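Local coordinates for periplasmic binding protein (Mycobacterium smegmatis, PDB 4MDY) that probably serves as the solute-binding lipoprotein of an ABC transporter, likely one for iron uptake, at residues A149-T152 against E153-K156; I215-D218 against E219-S222. One frame throughout, in Å; residues are numbered along the deposited sequence.

How the interactions relate
Coming from the N terminus, the chain reaches helix 148-168 first, and interaction 1 is its opening part: no loop is closed, since each bond spans a single helical turn. That helix lies against helix 134-144 and the loop at Val-47. The chain then passes through strands 176-181, 189-190 and 207-208 before interaction 2, where the turns of 215-222 lead from strand 214-215 into helix 220-224 and lean on strand 189-190 and helix 247-250. The two contacts neither nest nor cross. Interactions 1 and 2 follow in series, on opposite sides of the chain's centre, with their centres 41 Å apart and their nearest atoms about 29 Å apart.

Interaction 1 (A149-T152 against E153-K156); sequences AEMT and ELIK
Glu-150 and Leu-154 meet one turn apart near the start of helix 148-168, a long alpha-helix that probably links the two lobes, as in other binding proteins of this family. From CB outward, each leucine atom has a neighbour one turn back. Its CB rests 3.5 Å from Met-151 O. With chi1 at -78°, CG swings back beside the leucine's own backbone N and lies 3.5 Å from Glu-150 O, the carbonyl that also accepts the Leu-154 N-H in its plane at 2.8 Å (N-H...O 154°). At the tip, methyl CD1 stays near the same carbonyl oxygen, Glu-150 O, and also meets the aliphatic CG of Glu-150 at 4.0 Å and the SE atom of Met-151, a selenomethionine, at 4.1 Å. The glutamate therefore offers the leucine its methylene part while its carboxylate bends off toward Glu-153, OE2 coming 3.6 Å from Glu-153 CB. The two carboxylate planes stand 73° apart, and their charged oxygens do not touch.

The same i to i+4 backbone bonding ties Ala-149 to Glu-153, Met-151 to Ile-155 and Thr-152 to Lys-156, which is ordinary alpha-helix. Met-151 and Ile-155 face inward, onto Ala-138 and Trp-134 of helix 134-144 respectively, and Val-47 packs against both Met-151 and Leu-154. Thr-152 and Lys-156 lie on the exposed side. Thr-152 OG1 turns back along the helix to hydrogen-bond Asn-148 O, which leaves methyl CG2 directed forward; the extended lysine runs alongside it, pointing the same way, and brings its CE to 4.0 Å from Thr-152 CG2.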
ATOM      1  N   ALA A 149      16.080 -13.387  -3.251  1.00 17.54           N
ATOM      2  CA  ALA A 149      15.924 -13.828  -4.649  1.00 16.43           C
ATOM      3  C   ALA A 149      14.446 -13.876  -5.069  1.00 15.28           C
ATOM      4  O   ALA A 149      14.065 -13.373  -6.120  1.00 12.19           O
ATOM      5  CB  ALA A 149      16.586 -15.183  -4.859  1.00 18.29           C
ATOM      6  N   GLU A 150      13.607 -14.471  -4.229  1.00 15.62           N
ATOM      7  CA  GLU A 150      12.182 -14.520  -4.520  1.00 14.75           C
ATOM      8  C   GLU A 150      11.570 -13.126  -4.516  1.00 13.68           C
ATOM      9  O   GLU A 150      10.723 -12.811  -5.355  1.00 16.10           O
ATOM     10  CB  GLU A 150      11.443 -15.424  -3.522  1.00 14.84           C
ATOM     11  CG  GLU A 150       9.965 -15.648  -3.857  1.00 15.79           C
ATOM     12  CD  GLU A 150       9.769 -16.460  -5.127  1.00 17.07           C
ATOM     13  OE1 GLU A 150       9.588 -17.684  -5.017  1.00 18.92           O
ATOM     14  OE2 GLU A 150       9.834 -15.881  -6.238  1.00 20.53           O
HETATM   15  N   MSE A 151      11.973 -12.293  -3.565  1.00 14.63           N
HETATM   16  CA  MSE A 151      11.388 -10.953  -3.441  1.00 16.13           C
HETATM   17  C   MSE A 151      11.710 -10.154  -4.675  1.00 14.90           C
HETATM   18  O   MSE A 151      10.866  -9.424  -5.198  1.00 14.27           O
HETATM   19  CB  MSE A 151      11.888 -10.234  -2.190  1.00 17.17           C
HETATM   20  CG  MSE A 151      11.116  -8.948  -1.910  1.00 18.10           C
HETATM   21 SE   MSE A 151       9.253  -9.327  -1.364  1.00 23.18          SE
HETATM   22  CE  MSE A 151       9.740  -9.822   0.482  1.00 20.74           C
ATOM     23  N   THR A 152      12.933 -10.293  -5.161  1.00 14.52           N
ATOM     24  CA  THR A 152      13.313  -9.622  -6.403  1.00 15.10           C
ATOM     25  C   THR A 152      12.406 -10.072  -7.540  1.00 13.33           C
ATOM     26  O   THR A 152      11.900  -9.246  -8.299  1.00 16.70           O
ATOM     27  CB  THR A 152      14.770  -9.923  -6.743  1.00 16.71           C
ATOM     28  OG1 THR A 152      15.589  -9.397  -5.695  1.00 20.14           O
ATOM     29  CG2 THR A 152      15.177  -9.284  -8.069  1.00 20.51           C
ATOM     30  N   GLU A 153      12.221 -11.380  -7.655  1.00 15.11           N
ATOM     31  CA  GLU A 153      11.283 -11.949  -8.623  1.00 18.54           C
ATOM     32  C   GLU A 153       9.867 -11.374  -8.488  1.00 18.04           C
ATOM     33  O   GLU A 153       9.242 -11.041  -9.492  1.00 17.84           O
ATOM     34  CB  GLU A 153      11.232 -13.475  -8.481  1.00 21.14           C
ATOM     35  CG  GLU A 153      10.241 -14.149  -9.413  1.00 24.41           C
ATOM     36  CD  GLU A 153      10.572 -13.914 -10.873  1.00 30.81           C
ATOM     37  OE1 GLU A 153      11.771 -13.713 -11.204  1.00 36.85           O
ATOM     38  OE2 GLU A 153       9.627 -13.926 -11.687  1.00 39.87           O
ATOM     39  N   LEU A 154       9.376 -11.258  -7.253  1.00 17.69           N
ATOM     40  CA  LEU A 154       8.033 -10.724  -6.995  1.00 18.84           C
ATOM     41  C   LEU A 154       7.902  -9.265  -7.454  1.00 19.08           C
ATOM     42  O   LEU A 154       6.896  -8.884  -8.053  1.00 18.30           O
ATOM     43  CB  LEU A 154       7.677 -10.838  -5.507  1.00 19.23           C
ATOM     44  CG  LEU A 154       7.244 -12.219  -5.016  1.00 19.06           C
ATOM     45  CD1 LEU A 154       7.589 -12.390  -3.544  1.00 17.77           C
ATOM     46  CD2 LEU A 154       5.752 -12.444  -5.254  1.00 18.85           C
ATOM     47  N   ILE A 155       8.925  -8.460  -7.188  1.00 18.14           N
ATOM     48  CA  ILE A 155       8.947  -7.072  -7.658  1.00 19.91           C
ATOM     49  C   ILE A 155       8.916  -7.021  -9.197  1.00 20.03           C
ATOM     50  O   ILE A 155       8.140  -6.259  -9.788  1.00 20.91           O
ATOM     51  CB  ILE A 155      10.172  -6.312  -7.100  1.00 20.64           C
ATOM     52  CG1 ILE A 155      10.047  -6.150  -5.575  1.00 20.89           C
ATOM     53  CG2 ILE A 155      10.306  -4.941  -7.758  1.00 20.85           C
ATOM     54  CD1 ILE A 155      11.319  -5.698  -4.872  1.00 22.48           C
ATOM     55  N   LYS A 156       9.752  -7.839  -9.834  1.00 19.05           N
ATOM     56  CA  LYS A 156       9.753  -7.989 -11.298  1.00 20.43           C
ATOM     57  C   LYS A 156       8.379  -8.365 -11.837  1.00 19.54           C
ATOM     58  O   LYS A 156       7.928  -7.824 -12.845  1.00 21.47           O
ATOM     59  CB  LYS A 156      10.726  -9.086 -11.736  1.00 23.13           C
ATOM     60  CG  LYS A 156      12.179  -8.669 -11.828  1.00 29.32           C
ATOM     61  CD  LYS A 156      13.068  -9.867 -12.140  1.00 32.23           C
ATOM     62  CE  LYS A 156      14.544  -9.512 -12.015  1.00 33.66           C
ATOM     63  NZ  LYS A 156      15.439 -10.652 -12.348  1.00 36.08           N
TER

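Interaction 2 (I215-D218 against E219-S222); sequences IPRD and EIAS
Pro-216 O accepts the N-H of Glu-219 at 2.9 Å (N-H...O 157°), the donor sitting above the carbonyl plane rather than on a lone pair. This bond closes a type I beta turn with Arg-217 and Asp-218 at its corners. A weak second bond, Ile-220 N to Arg-217 O at 3.5 Å, overlaps it and carries the chain from strand 214-215 into helix 220-224.

Several side chains pack around the turn. The Glu-219 carboxylate reaches back to the CG corner of the proline ring, its OE2 3.5 Å from Pro-216 CG. Ile-215 lays its CG2 methyl 3.8 Å from Glu-219 O and against CG1 of Ile-220, whose side chain also touches Val-189 and Ile-248. Arg-217, extended from CG to NE, passes Ile-220 CD1 at 4.2 Å from its CG and carries its guanidinium to a salt bridge with Asp-246, while Gly-187 O takes a further bond from NH1.

Asp-218 and Glu-219 point the same way. At chi1 67° Asp-218 CG sits between its backbone N and carbonyl carbon, which brings the carboxylate round to the Glu-219 side, OD1 4.4 Å from Glu-219 OE2. One water bridges these oxygens, 2.9 Å from Asp-218 OD1 and 2.8 Å from Glu-219 OE2. Two acids so close would probably repel each other if both are charged; the shared water may ease this, and one pKa could be somewhat raised.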
ATOM      1  N   ILE A 215      -7.452  19.196  -2.503  1.00 20.02           N
ATOM      2  CA  ILE A 215      -7.995  20.186  -3.408  1.00 19.71           C
ATOM      3  C   ILE A 215      -9.132  20.905  -2.676  1.00 19.78           C
ATOM      4  O   ILE A 215     -10.166  20.299  -2.389  1.00 19.69           O
ATOM      5  CB  ILE A 215      -8.525  19.513  -4.681  1.00 20.87           C
ATOM      6  CG1 ILE A 215      -7.401  18.712  -5.352  1.00 21.49           C
ATOM      7  CG2 ILE A 215      -9.104  20.539  -5.642  1.00 20.72           C
ATOM      8  CD1 ILE A 215      -7.903  17.631  -6.281  1.00 23.04           C
ATOM      9  N   PRO A 216      -8.941  22.197  -2.360  1.00 20.00           N
ATOM     10  CA  PRO A 216      -9.998  22.903  -1.643  1.00 21.45           C
ATOM     11  C   PRO A 216     -11.300  22.958  -2.443  1.00 20.24           C
ATOM     12  O   PRO A 216     -11.281  22.879  -3.667  1.00 17.84           O
ATOM     13  CB  PRO A 216      -9.416  24.300  -1.423  1.00 25.14           C
ATOM     14  CG  PRO A 216      -8.309  24.437  -2.410  1.00 25.10           C
ATOM     15  CD  PRO A 216      -7.780  23.062  -2.650  1.00 22.98           C
ATOM     16  N   ARG A 217     -12.420  23.080  -1.739  1.00 21.26           N
ATOM     17  CA  ARG A 217     -13.737  22.996  -2.370  1.00 21.19           C
ATOM     18  C   ARG A 217     -13.910  23.954  -3.555  1.00 20.66           C
ATOM     19  O   ARG A 217     -14.503  23.596  -4.569  1.00 18.92           O
ATOM     20  CB  ARG A 217     -14.830  23.260  -1.335  1.00 23.28           C
ATOM     21  CG  ARG A 217     -16.201  22.810  -1.791  1.00 24.91           C
ATOM     22  CD  ARG A 217     -17.185  22.712  -0.635  1.00 25.61           C
ATOM     23  NE  ARG A 217     -18.507  22.353  -1.134  1.00 26.99           N
ATOM     24  CZ  ARG A 217     -18.858  21.137  -1.542  1.00 29.98           C
ATOM     25  NH1 ARG A 217     -17.990  20.126  -1.503  1.00 29.38           N
ATOM     26  NH2 ARG A 217     -20.092  20.926  -1.996  1.00 33.01           N
ATOM     27  N   ASP A 218     -13.382  25.167  -3.428  1.00 19.95           N
ATOM     28  CA  ASP A 218     -13.515  26.159  -4.491  1.00 24.31           C
ATOM     29  C   ASP A 218     -12.662  25.853  -5.749  1.00 23.31           C
ATOM     30  O   ASP A 218     -12.846  26.497  -6.785  1.00 25.65           O
ATOM     31  CB  ASP A 218     -13.242  27.572  -3.953  1.00 30.18           C
ATOM     32  CG  ASP A 218     -11.807  27.780  -3.536  1.00 36.04           C
ATOM     33  OD1 ASP A 218     -11.193  26.844  -2.992  1.00 41.29           O
ATOM     34  OD2 ASP A 218     -11.296  28.894  -3.740  1.00 46.12           O
ATOM     35  N   GLU A 219     -11.761  24.870  -5.670  1.00 21.50           N
ATOM     36  CA  GLU A 219     -10.895  24.505  -6.809  1.00 22.36           C
ATOM     37  C   GLU A 219     -11.215  23.146  -7.446  1.00 19.54           C
ATOM     38  O   GLU A 219     -10.537  22.717  -8.369  1.00 17.70           O
ATOM     39  CB  GLU A 219      -9.424  24.528  -6.376  1.00 26.34           C
ATOM     40  CG  GLU A 219      -8.888  25.929  -6.119  1.00 30.10           C
ATOM     41  CD  GLU A 219      -7.457  25.927  -5.603  1.00 37.91           C
ATOM     42  OE1 GLU A 219      -6.657  25.074  -6.044  1.00 41.99           O
ATOM     43  OE2 GLU A 219      -7.130  26.782  -4.751  1.00 45.68           O
ATOM     44  N   ILE A 220     -12.248  22.470  -6.968  1.00 18.54           N
ATOM     45  CA  ILE A 220     -12.539  21.114  -7.425  1.00 17.96           C
ATOM     46  C   ILE A 220     -12.765  21.024  -8.935  1.00 18.88           C
ATOM     47  O   ILE A 220     -12.149  20.192  -9.603  1.00 20.45           O
ATOM     48  CB  ILE A 220     -13.752  20.527  -6.682  1.00 17.91           C
ATOM     49  CG1 ILE A 220     -13.376  20.245  -5.232  1.00 18.68           C
ATOM     50  CG2 ILE A 220     -14.228  19.245  -7.341  1.00 19.65           C
ATOM     51  CD1 ILE A 220     -14.568  19.958  -4.347  1.00 20.02           C
ATOM     52  N   ALA A 221     -13.649  21.866  -9.459  1.00 18.91           N
ATOM     53  CA  ALA A 221     -13.937  21.886 -10.894  1.00 18.72           C
ATOM     54  C   ALA A 221     -12.677  22.225 -11.691  1.00 17.78           C
ATOM     55  O   ALA A 221     -12.337  21.533 -12.646  1.00 19.15           O
ATOM     56  CB  ALA A 221     -15.048  22.875 -11.210  1.00 19.26           C
ATOM     57  N   SER A 222     -11.981  23.266 -11.255  1.00 18.76           N
ATOM     58  CA  SER A 222     -10.763  23.738 -11.904  1.00 19.19           C
ATOM     59  C   SER A 222      -9.724  22.611 -12.085  1.00 19.54           C
ATOM     60  O   SER A 222      -9.097  22.503 -13.131  1.00 25.98           O
ATOM     61  CB  SER A 222     -10.181  24.900 -11.082  1.00 21.50           C
ATOM     62  OG  SER A 222      -8.868  25.224 -11.477  1.00 25.60           O
TER
HETATM   63  O   HOH W   1      -8.613  28.139  -2.752  1.00 39.83           O